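Side-chain contacts in CaaX farnesyltransferase beta subunit Ram1 (Aspergillus fumigatus, PDB 4L9P), which probably transfers, together with its alpha subunit, a farnesyl group from farnesyl diphosphate to a cysteine near the C-terminus of proteins, its own share being peptide binding: residues B[300-305]-B[313-318]; B[346-351]-B[355-360]; B[369-374]-B[430-435]. One frame throughout, in Å; residues are numbered along the deposited sequence.

Contact 1. Residues B[300-305]-B[313-318]. With FII ([(3,7,11-trimethyl-dodeca-2,6,10-trienyloxycarbamoyl)-methyl]-phosphonic acid), chain Q.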
loop_
_atom_site.group_PDB
_atom_site.type_symbol
_atom_site.label_atom_id
_atom_site.label_comp_id
_atom_site.label_asym_id
_atom_site.label_seq_id
_atom_site.Cartn_x
_atom_site.Cartn_y
_atom_site.Cartn_z
ATOM N N GLY B 300 0.263 9.637 11.188
ATOM C CA GLY B 300 1.680 9.636 10.795
ATOM C C GLY B 300 1.882 8.823 9.530
ATOM O O GLY B 300 2.820 9.089 8.784
ATOM N N GLY B 301 1.046 7.791 9.293
ATOM C CA GLY B 301 1.125 7.011 8.087
ATOM C C GLY B 301 0.594 7.760 6.893
ATOM O O GLY B 301 0.241 8.955 7.004
ATOM N N ILE B 302 0.430 7.071 5.782
ATOM C CA ILE B 302 0.132 7.707 4.490
ATOM C C ILE B 302 -1.020 6.929 3.892
ATOM O O ILE B 302 -0.997 5.670 3.876
ATOM C CB ILE B 302 1.386 7.671 3.603
ATOM C CG1 ILE B 302 2.496 8.492 4.280
ATOM C CG2 ILE B 302 1.019 8.271 2.203
ATOM C CD1 ILE B 302 3.933 8.139 3.718
ATOM N N SER B 303 -2.014 7.656 3.402
ATOM C CA SER B 303 -3.203 7.029 2.832
ATOM C C SER B 303 -3.157 6.955 1.304
ATOM O O SER B 303 -2.247 7.533 0.671
ATOM C CB SER B 303 -4.421 7.801 3.274
ATOM O OG SER B 303 -4.362 9.168 2.840
ATOM N N GLY B 304 -4.152 6.278 0.687
ATOM C CA GLY B 304 -4.115 6.159 -0.761
ATOM C C GLY B 304 -4.379 7.443 -1.488
ATOM O O GLY B 304 -3.927 7.658 -2.610
ATOM N N SER B 305 -5.212 8.269 -0.882
ATOM C CA SER B 305 -5.573 9.561 -1.458
ATOM C C SER B 305 -5.828 10.482 -0.239
ATOM O O SER B 305 -6.049 9.977 0.881
ATOM C CB SER B 305 -6.772 9.401 -2.399
ATOM O OG SER B 305 -7.843 8.738 -1.762
ATOM N N ALA B 313 0.409 -0.238 2.569
ATOM C CA ALA B 313 0.649 -0.378 1.153
ATOM C C ALA B 313 0.844 0.987 0.500
ATOM O O ALA B 313 1.699 1.152 -0.384
ATOM C CB ALA B 313 -0.516 -1.064 0.522
ATOM N N TYR B 314 0.053 1.959 0.939
ATOM C CA TYR B 314 0.152 3.298 0.340
ATOM C C TYR B 314 1.340 4.055 0.916
ATOM O O TYR B 314 1.944 4.888 0.207
ATOM C CB TYR B 314 -1.147 4.045 0.577
ATOM C CG TYR B 314 -2.314 3.389 -0.150
ATOM C CD1 TYR B 314 -2.227 3.118 -1.526
ATOM C CD2 TYR B 314 -3.564 3.191 0.458
ATOM C CE1 TYR B 314 -3.335 2.615 -2.245
ATOM C CE2 TYR B 314 -4.646 2.684 -0.261
ATOM C CZ TYR B 314 -4.546 2.400 -1.582
ATOM O OH TYR B 314 -5.663 1.956 -2.259
ATOM N N ALA B 315 1.750 3.767 2.157
ATOM C CA ALA B 315 3.021 4.352 2.670
ATOM C C ALA B 315 4.195 3.893 1.823
ATOM O O ALA B 315 5.082 4.715 1.486
ATOM C CB ALA B 315 3.221 3.965 4.120
ATOM N N PHE B 316 4.220 2.591 1.477
ATOM C CA PHE B 316 5.297 2.144 0.612
ATOM C C PHE B 316 5.284 2.928 -0.710
ATOM O O PHE B 316 6.335 3.437 -1.197
ATOM C CB PHE B 316 5.241 0.643 0.293
ATOM C CG PHE B 316 6.301 0.237 -0.710
ATOM C CD1 PHE B 316 7.638 0.105 -0.294
ATOM C CD2 PHE B 316 5.980 0.129 -2.068
ATOM C CE1 PHE B 316 8.646 -0.156 -1.210
ATOM C CE2 PHE B 316 6.996 -0.177 -3.014
ATOM C CZ PHE B 316 8.343 -0.295 -2.581
ATOM N N CYS B 317 4.121 2.960 -1.361
ATOM C CA CYS B 317 4.084 3.659 -2.664
ATOM C C CYS B 317 4.574 5.109 -2.560
ATOM O O CYS B 317 5.318 5.590 -3.421
ATOM C CB CYS B 317 2.621 3.683 -3.168
ATOM S SG CYS B 317 2.012 2.055 -3.719
ATOM N N ALA B 318 4.108 5.827 -1.540
ATOM C CA ALA B 318 4.480 7.232 -1.380
ATOM C C ALA B 318 5.964 7.411 -1.052
ATOM O O ALA B 318 6.604 8.288 -1.625
ATOM C CB ALA B 318 3.615 7.919 -0.295
HETATM C C1 FII Q . 2.113 -1.020 -6.396
HETATM C C2 FII Q . 0.751 -1.364 -5.855
HETATM C C6 FII Q . -0.290 -1.609 -6.864
HETATM C C10 FII Q . 0.469 -1.046 -4.443
HETATM C C11 FII Q . -0.893 -1.252 -3.781
HETATM C C12 FII Q . -0.821 -2.587 -2.983
HETATM C C15 FII Q . -1.859 -2.804 -1.887
HETATM C C18 FII Q . -1.836 -4.095 -1.079
HETATM C C22 FII Q . -3.084 -1.951 -1.984
HETATM C C23 FII Q . -3.918 -1.900 -0.713
HETATM C C24 FII Q . -5.235 -1.262 -0.940
HETATM C C27 FII Q . -6.188 -1.614 0.157
HETATM C C30 FII Q . -6.181 -0.665 1.342
HETATM C C34 FII Q . -7.400 -2.343 -0.285
HETATM C C35 FII Q . -8.604 -2.543 0.611
HETATM O O36 FII Q . -8.776 -3.911 0.933
HETATM N N42 FII Q . -7.699 -4.528 1.509
HETATM C C43 FII Q . -7.836 -4.655 2.899
HETATM O O44 FII Q . -8.788 -4.219 3.564
HETATM C C45 FII Q . -6.684 -5.416 3.540
HETATM P P46 FII Q . -6.265 -4.845 5.268
HETATM O O49 FII Q . -6.205 -3.366 5.204
HETATM O O50 FII Q . -7.285 -5.416 6.204
HETATM O O51 FII Q . -4.877 -5.485 5.480
#
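The CA of Gly304 sits over one face of the Tyr314 ring, and this CH-pi contact carries much of the packing between loop 300-305 and helix residues 313-318. That CA lies 3.3 Å from the centroid of the Tyr314 ring, 16° off the ring normal, so a C-H bond can point into the pi cloud. Glycine suits the place because a CB built here would run into CE2 of the ring. The backbone leading into it follows the same side chain, with Ser303 C 3.6 Å from Tyr314 CB.

Apolar contacts hold the other end. The branched side chain of Ile302 lies along the helix: its CB meets Ala315 CB at 4.2 Å, while CG2, set anti to the backbone N, reaches Ala318 CB at 3.6 Å. Two alanines three residues apart give the helix a surface low enough for the isoleucine to come in close.

The polar bonds run inside the loop and out of the contact. Ser303 OG is hydrogen-bonded to Ser305 O at 2.7 Å, from above the carbonyl plane, which draws the loop together around Gly304; the same hydroxyl is also hydrogen-bonded to Cys295 O. Tyr314 OH is hydrogen-bonded to Tyr123 of the alpha subunit, and Gly304 N to Tyr161 of that subunit.

Another side of the helix lines the isoprenoid pocket: Ala313 CB lies 3.3 Å from FII C15, and Cys317 SG lies 3.5 Å from FII C10. Within the alpha-alpha toroid, the loop connects helix 288-293 to helix 312-323, whose Tyr314 and Cys317 also pack on helix 251-263, while Ala315 touches helix 375-384.

Contact 2. Residues B[346-351]-B[355-360]. With FII ([(3,7,11-trimethyl-dodeca-2,6,10-trienyloxycarbamoyl)-methyl]-phosphonic acid), chain Q.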
loop_
_atom_site.group_PDB
_atom_site.type_symbol
_atom_site.label_atom_id
_atom_site.label_comp_id
_atom_site.label_asym_id
_atom_site.label_seq_id
_atom_site.Cartn_x
_atom_site.Cartn_y
_atom_site.Cartn_z
ATOM N N SER B 346 6.509 1.812 13.107
ATOM C CA SER B 346 6.906 0.858 14.135
ATOM C C SER B 346 5.703 0.090 14.690
ATOM O O SER B 346 5.773 -1.153 14.893
ATOM C CB SER B 346 7.632 1.677 15.212
ATOM O OG SER B 346 7.838 0.884 16.391
ATOM N N ALA B 347 4.577 0.793 14.864
ATOM C CA ALA B 347 3.395 0.164 15.440
ATOM C C ALA B 347 2.711 -0.841 14.493
ATOM O O ALA B 347 1.768 -1.508 14.908
ATOM C CB ALA B 347 2.348 1.272 15.804
ATOM N N ARG B 348 3.159 -0.934 13.248
ATOM C CA ARG B 348 2.580 -1.967 12.377
ATOM C C ARG B 348 2.908 -3.384 12.824
ATOM O O ARG B 348 2.198 -4.331 12.457
ATOM C CB ARG B 348 3.115 -1.821 10.922
ATOM C CG ARG B 348 2.911 -0.408 10.292
ATOM C CD ARG B 348 1.509 -0.201 9.582
ATOM N NE ARG B 348 0.410 -0.727 10.386
ATOM C CZ ARG B 348 -0.059 -0.156 11.491
ATOM N NH1 ARG B 348 -1.025 -0.771 12.198
ATOM N NH2 ARG B 348 0.465 1.006 11.902
ATOM N N GLN B 349 3.992 -3.555 13.603
ATOM C CA GLN B 349 4.434 -4.916 13.916
ATOM C C GLN B 349 3.818 -5.357 15.250
ATOM O O GLN B 349 3.826 -4.570 16.221
ATOM C CB GLN B 349 5.976 -4.894 14.049
ATOM C CG GLN B 349 6.549 -6.304 14.000
ATOM C CD GLN B 349 8.033 -6.317 13.839
ATOM O OE1 GLN B 349 8.713 -5.307 14.130
ATOM N NE2 GLN B 349 8.557 -7.465 13.409
ATOM N N TYR B 350 3.330 -6.599 15.280
ATOM C CA TYR B 350 2.670 -7.155 16.502
ATOM C C TYR B 350 3.497 -8.306 17.093
ATOM O O TYR B 350 4.231 -8.972 16.372
ATOM C CB TYR B 350 1.294 -7.752 16.117
ATOM C CG TYR B 350 0.274 -6.754 15.575
ATOM C CD1 TYR B 350 0.476 -5.373 15.577
ATOM C CD2 TYR B 350 -0.914 -7.267 15.140
ATOM C CE1 TYR B 350 -0.555 -4.501 15.071
ATOM C CE2 TYR B 350 -1.927 -6.410 14.623
ATOM C CZ TYR B 350 -1.702 -5.069 14.589
ATOM O OH TYR B 350 -2.663 -4.178 14.106
ATOM N N ALA B 351 3.296 -8.540 18.375
ATOM C CA ALA B 351 3.775 -9.800 19.021
ATOM C C ALA B 351 2.549 -10.405 19.651
ATOM O O ALA B 351 1.710 -9.668 20.145
ATOM C CB ALA B 351 4.840 -9.506 20.086
ATOM N N GLY B 355 4.637 -10.482 12.472
ATOM C CA GLY B 355 4.465 -9.786 11.202
ATOM C C GLY B 355 3.865 -8.398 11.325
ATOM O O GLY B 355 3.723 -7.836 12.427
ATOM N N PHE B 356 3.595 -7.839 10.146
ATOM C CA PHE B 356 3.069 -6.469 10.093
ATOM C C PHE B 356 1.632 -6.486 9.663
ATOM O O PHE B 356 1.201 -7.212 8.754
ATOM C CB PHE B 356 3.812 -5.624 9.027
ATOM C CG PHE B 356 5.311 -5.556 9.222
ATOM C CD1 PHE B 356 5.869 -5.038 10.386
ATOM C CD2 PHE B 356 6.131 -5.932 8.190
ATOM C CE1 PHE B 356 7.263 -4.931 10.523
ATOM C CE2 PHE B 356 7.530 -5.766 8.294
ATOM C CZ PHE B 356 8.098 -5.288 9.454
ATOM N N SER B 357 0.859 -5.594 10.270
ATOM C CA SER B 357 -0.494 -5.224 9.795
ATOM C C SER B 357 -0.395 -4.005 8.865
ATOM O O SER B 357 0.597 -3.289 8.819
ATOM C CB SER B 357 -1.355 -4.774 11.014
ATOM O OG SER B 357 -0.813 -3.619 11.646
ATOM N N GLY B 358 -1.471 -3.801 8.103
ATOM C CA GLY B 358 -1.468 -2.647 7.170
ATOM C C GLY B 358 -1.978 -1.358 7.737
ATOM O O GLY B 358 -1.671 -0.294 7.253
ATOM N N ARG B 359 -2.815 -1.468 8.749
ATOM C CA ARG B 359 -3.428 -0.262 9.360
ATOM C C ARG B 359 -3.854 -0.562 10.772
ATOM O O ARG B 359 -3.947 -1.735 11.202
ATOM C CB ARG B 359 -4.612 0.279 8.508
ATOM C CG ARG B 359 -5.527 -0.820 8.002
ATOM C CD ARG B 359 -6.742 -0.146 7.234
ATOM N NE ARG B 359 -7.396 -1.140 6.408
ATOM C CZ ARG B 359 -8.716 -1.121 6.149
ATOM N NH1 ARG B 359 -9.481 -0.075 6.542
ATOM N NH2 ARG B 359 -9.228 -2.099 5.427
ATOM N N THR B 360 -4.006 0.528 11.520
ATOM C CA THR B 360 -4.274 0.411 12.945
ATOM C C THR B 360 -5.503 -0.453 13.224
ATOM O O THR B 360 -6.569 -0.284 12.617
ATOM C CB THR B 360 -4.493 1.812 13.533
ATOM O OG1 THR B 360 -3.286 2.550 13.248
ATOM C CG2 THR B 360 -4.795 1.791 15.057
HETATM C C1 FII Q . 2.113 -1.020 -6.396
HETATM C C2 FII Q . 0.751 -1.364 -5.855
HETATM C C6 FII Q . -0.290 -1.609 -6.864
HETATM C C10 FII Q . 0.469 -1.046 -4.443
HETATM C C11 FII Q . -0.893 -1.252 -3.781
HETATM C C12 FII Q . -0.821 -2.587 -2.983
HETATM C C15 FII Q . -1.859 -2.804 -1.887
HETATM C C18 FII Q . -1.836 -4.095 -1.079
HETATM C C22 FII Q . -3.084 -1.951 -1.984
HETATM C C23 FII Q . -3.918 -1.900 -0.713
HETATM C C24 FII Q . -5.235 -1.262 -0.940
HETATM C C27 FII Q . -6.188 -1.614 0.157
HETATM C C30 FII Q . -6.181 -0.665 1.342
HETATM C C34 FII Q . -7.400 -2.343 -0.285
HETATM C C35 FII Q . -8.604 -2.543 0.611
HETATM O O36 FII Q . -8.776 -3.911 0.933
HETATM N N42 FII Q . -7.699 -4.528 1.509
HETATM C C43 FII Q . -7.836 -4.655 2.899
HETATM O O44 FII Q . -8.788 -4.219 3.564
HETATM C C45 FII Q . -6.684 -5.416 3.540
HETATM P P46 FII Q . -6.265 -4.845 5.268
HETATM O O49 FII Q . -6.205 -3.366 5.204
HETATM O O50 FII Q . -7.285 -5.416 6.204
HETATM O O51 FII Q . -4.877 -5.485 5.480
HETATM O O HOH W 1 -0.847 1.961 14.242
#
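Ser357 OG is met by two side chains of 346-351: Arg348 NH1 donates to it at 2.9 Å, and Tyr350 OH, also hydrogen-bonded to Lys362 O, makes a weaker contact at 3.1 Å. Arg348 also uses NE, which donates to Ser357 O at 3.0 Å from well above the carbonyl plane, so the guanidinium holds serine side-on, one nitrogen to each oxygen. Bends at chi2 (-87°) and chi3 (44°) fold the arginine round to Ser357, a task suited to a long, flexible donor. Its NH2 reaches Thr360 OG1 through a water, a hydroxyl that is also hydrogen-bonded to Glu299.

Backbone bonds join the same segments. Ser357 N donates to Arg348 O at 2.9 Å, and Tyr350 N to Gly355 O at 3.1 Å, forming a single bridge around Gln349 and Phe356. Gln349 CB packs at the Phe356 ring edge, 3.7 Å from CD1, while the glutamine amide is held by Gly354 O and Ser402 O.

Beyond the bridge, Arg359 turns to the ligand, its NE donating nearly straight to FII O49 (2.8 Å, 167°). Its NH2 also bonds FII O44, and Glu309 pairs with NH1. Arg359 and Lys362 meet the phosphonate end of FII, consistent with a prenyltransferase diphosphate site.

Contact 3. Residues B[369-374]-B[430-435]. With ZN (zinc ion), chain J; FII ([(3,7,11-trimethyl-dodeca-2,6,10-trienyloxycarbamoyl)-methyl]-phosphonic acid), chain Q; EDO (1,2-ethanediol), chain M.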
loop_
_atom_site.group_PDB
_atom_site.type_symbol
_atom_site.label_atom_id
_atom_site.label_comp_id
_atom_site.label_asym_id
_atom_site.label_seq_id
_atom_site.Cartn_x
_atom_site.Cartn_y
_atom_site.Cartn_z
ATOM N N SER B 369 4.993 -7.906 4.661
ATOM C CA SER B 369 6.435 -8.083 4.825
ATOM C C SER B 369 7.183 -7.267 3.775
ATOM O O SER B 369 8.277 -6.719 4.071
ATOM C CB SER B 369 6.787 -9.565 4.638
ATOM O OG SER B 369 5.986 -10.341 5.502
ATOM N N HIS B 370 6.606 -7.099 2.566
ATOM C CA HIS B 370 7.099 -6.137 1.616
ATOM C C HIS B 370 6.569 -4.741 1.840
ATOM O O HIS B 370 7.348 -3.781 2.056
ATOM C CB HIS B 370 6.787 -6.548 0.199
ATOM C CG HIS B 370 7.008 -5.423 -0.755
ATOM N ND1 HIS B 370 8.262 -4.852 -0.941
ATOM C CD2 HIS B 370 6.131 -4.701 -1.522
ATOM C CE1 HIS B 370 8.137 -3.820 -1.781
ATOM N NE2 HIS B 370 6.859 -3.703 -2.145
ATOM N N TRP B 371 5.238 -4.556 1.871
ATOM C CA TRP B 371 4.763 -3.143 1.802
ATOM C C TRP B 371 5.228 -2.354 3.017
ATOM O O TRP B 371 5.619 -1.191 2.869
ATOM C CB TRP B 371 3.224 -3.084 1.708
ATOM C CG TRP B 371 2.679 -3.829 0.500
ATOM C CD1 TRP B 371 1.909 -4.967 0.503
ATOM C CD2 TRP B 371 2.916 -3.512 -0.868
ATOM N NE1 TRP B 371 1.651 -5.384 -0.780
ATOM C CE2 TRP B 371 2.255 -4.514 -1.655
ATOM C CE3 TRP B 371 3.587 -2.482 -1.510
ATOM C CZ2 TRP B 371 2.317 -4.529 -3.058
ATOM C CZ3 TRP B 371 3.656 -2.496 -2.893
ATOM C CH2 TRP B 371 2.993 -3.508 -3.655
ATOM N N VAL B 372 5.131 -2.938 4.230
ATOM C CA VAL B 372 5.653 -2.268 5.412
ATOM C C VAL B 372 7.168 -2.520 5.519
ATOM O O VAL B 372 7.922 -1.579 5.778
ATOM C CB VAL B 372 4.902 -2.743 6.677
ATOM C CG1 VAL B 372 5.565 -2.228 7.933
ATOM C CG2 VAL B 372 3.428 -2.269 6.606
ATOM N N GLY B 373 7.624 -3.772 5.316
ATOM C CA GLY B 373 9.047 -4.099 5.553
ATOM C C GLY B 373 9.967 -3.207 4.725
ATOM O O GLY B 373 10.982 -2.705 5.224
ATOM N N ASN B 374 9.627 -2.978 3.453
ATOM C CA ASN B 374 10.492 -2.190 2.592
ATOM C C ASN B 374 10.309 -0.701 2.754
ATOM O O ASN B 374 11.092 0.084 2.158
ATOM C CB ASN B 374 10.380 -2.631 1.126
ATOM C CG ASN B 374 11.368 -3.761 0.821
ATOM O OD1 ASN B 374 12.550 -3.690 1.274
ATOM N ND2 ASN B 374 10.962 -4.745 0.022
ATOM N N ASP B 430 -1.216 -17.873 -2.464
ATOM C CA ASP B 430 -1.360 -17.411 -3.841
ATOM C C ASP B 430 -0.017 -16.810 -4.241
ATOM O O ASP B 430 0.872 -16.601 -3.399
ATOM C CB ASP B 430 -2.545 -16.425 -3.977
ATOM C CG ASP B 430 -2.388 -15.209 -3.076
ATOM O OD1 ASP B 430 -1.428 -14.505 -3.169
ATOM O OD2 ASP B 430 -3.279 -14.931 -2.299
ATOM N N SER B 431 0.153 -16.500 -5.531
ATOM C CA SER B 431 1.492 -16.098 -5.942
ATOM C C SER B 431 1.827 -14.653 -5.521
ATOM O O SER B 431 2.992 -14.300 -5.379
ATOM C CB SER B 431 1.693 -16.323 -7.440
ATOM O OG SER B 431 0.836 -15.500 -8.195
ATOM N N TYR B 432 0.783 -13.838 -5.282
ATOM C CA TYR B 432 0.976 -12.467 -4.733
ATOM C C TYR B 432 1.570 -12.578 -3.327
ATOM O O TYR B 432 2.604 -11.909 -3.016
ATOM C CB TYR B 432 -0.376 -11.720 -4.717
ATOM C CG TYR B 432 -0.455 -10.518 -3.844
ATOM C CD1 TYR B 432 -0.070 -9.240 -4.318
ATOM C CD2 TYR B 432 -0.884 -10.637 -2.522
ATOM C CE1 TYR B 432 -0.126 -8.131 -3.476
ATOM C CE2 TYR B 432 -0.960 -9.529 -1.686
ATOM C CZ TYR B 432 -0.578 -8.277 -2.156
ATOM O OH TYR B 432 -0.617 -7.217 -1.268
ATOM N N HIS B 433 0.945 -13.384 -2.445
ATOM C CA HIS B 433 1.468 -13.568 -1.095
ATOM C C HIS B 433 2.836 -14.268 -1.114
ATOM O O HIS B 433 3.671 -13.999 -0.243
ATOM C CB HIS B 433 0.443 -14.263 -0.206
ATOM C CG HIS B 433 -0.618 -13.284 0.232
ATOM N ND1 HIS B 433 -1.859 -13.204 -0.374
ATOM C CD2 HIS B 433 -0.559 -12.309 1.168
ATOM C CE1 HIS B 433 -2.523 -12.174 0.174
ATOM N NE2 HIS B 433 -1.751 -11.614 1.101
ATOM N N THR B 434 3.053 -15.156 -2.058
ATOM C CA THR B 434 4.340 -15.842 -2.161
ATOM C C THR B 434 5.414 -14.819 -2.557
ATOM O O THR B 434 6.482 -14.727 -1.890
ATOM C CB THR B 434 4.265 -16.970 -3.228
ATOM O OG1 THR B 434 3.276 -17.904 -2.816
ATOM C CG2 THR B 434 5.617 -17.671 -3.351
ATOM N N CYS B 435 5.167 -14.025 -3.605
ATOM C CA CYS B 435 6.140 -13.006 -3.952
ATOM C C CYS B 435 6.489 -12.060 -2.782
ATOM O O CYS B 435 7.689 -11.789 -2.492
ATOM C CB CYS B 435 5.555 -12.178 -5.129
ATOM S SG CYS B 435 6.502 -10.716 -5.591
HETATM ZN ZN ZN J . -2.120 -9.783 1.906
HETATM C C1 FII Q . 2.113 -1.020 -6.396
HETATM C C2 FII Q . 0.751 -1.364 -5.855
HETATM C C6 FII Q . -0.290 -1.609 -6.864
HETATM C C10 FII Q . 0.469 -1.046 -4.443
HETATM C C11 FII Q . -0.893 -1.252 -3.781
HETATM C C12 FII Q . -0.821 -2.587 -2.983
HETATM C C15 FII Q . -1.859 -2.804 -1.887
HETATM C C18 FII Q . -1.836 -4.095 -1.079
HETATM C C22 FII Q . -3.084 -1.951 -1.984
HETATM C C23 FII Q . -3.918 -1.900 -0.713
HETATM C C24 FII Q . -5.235 -1.262 -0.940
HETATM C C27 FII Q . -6.188 -1.614 0.157
HETATM C C30 FII Q . -6.181 -0.665 1.342
HETATM C C34 FII Q . -7.400 -2.343 -0.285
HETATM C C35 FII Q . -8.604 -2.543 0.611
HETATM O O36 FII Q . -8.776 -3.911 0.933
HETATM N N42 FII Q . -7.699 -4.528 1.509
HETATM C C43 FII Q . -7.836 -4.655 2.899
HETATM O O44 FII Q . -8.788 -4.219 3.564
HETATM C C45 FII Q . -6.684 -5.416 3.540
HETATM P P46 FII Q . -6.265 -4.845 5.268
HETATM O O49 FII Q . -6.205 -3.366 5.204
HETATM O O50 FII Q . -7.285 -5.416 6.204
HETATM O O51 FII Q . -4.877 -5.485 5.480
HETATM C C1 EDO M . -2.496 -16.271 -8.903
HETATM O O1 EDO M . -1.937 -15.056 -8.416
HETATM C C2 EDO M . -2.923 -17.287 -7.895
HETATM O O2 EDO M . -1.767 -17.683 -7.172
#
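Helical residues 369-371 and the first turn of helix 431-444 face each other inside the alpha-alpha toroid, their backbones too far apart to touch, so that only long side chains bridge them. The contact is carried by Trp371 and Tyr432, both part of the isoprenoid pocket. Trp371 NE1 donates to Tyr432 OH at 3.0 Å, with an N-H...O angle of 154° and the oxygen tilted 17° from the indole plane. Tyr432 sends its ring across with CG anti to the backbone N (chi1 162°), which brings the hydroxyl to the indole edge. Tryptophan suits this place because it combines a broad apolar face with a single N-H, and tyrosine supplies an acceptor at the end of a rigid ring.

FII runs along this pair. Its C12 lies over one face of the indole, offset toward the rim, while CD2 of His370 lies over the opposite face, so the ring is sandwiched. Trp371 CH2 comes within 3.6 Å of FII C10, and Tyr432 OH within 3.4 Å of the FII methyl C18. His370 is itself held by Asn374 ND2, which donates to His370 ND1 at 2.9 Å and lies almost in the imidazole plane.

The helix start also serves the metal. Asp430 is the N-cap, its OD1 accepting from His433 N at 2.7 Å. OD2 accepts from His433 ND1 on its syn side, the oxygen lying in the plane of the imidazole, a bond that fixes the ring's rotation and probably makes its far nitrogen a stronger electron donor. Asp365, Cys367 and the bound peptide share the zinc ion. On the side of the ring away from the carboxylate, His433 NE2 binds the zinc ion at 2.0 Å.

How the contacts relate
All three contacts are buried and all border FII: contacts 1 and 3 share the isoprenoid chain, while contact 2 meets the phosphonate end through Arg359. Contact 3 lies nearest the centre of the chain, and contact 2 farthest out. Contact 1 is mostly apolar, with a loop laid on a helix. In contact 2 two loop segments are joined by arginine and backbone hydrogen bonds. Contact 3 buries the least surface, yet one hydrogen bond between aromatic side chains there spans two helical segments next to the zinc ion. Residues 369-374 touch both others: Phe316 packs on His370 and Trp371, and Phe356 on Val372 and Gly373. Contacts 1 and 2 do not touch.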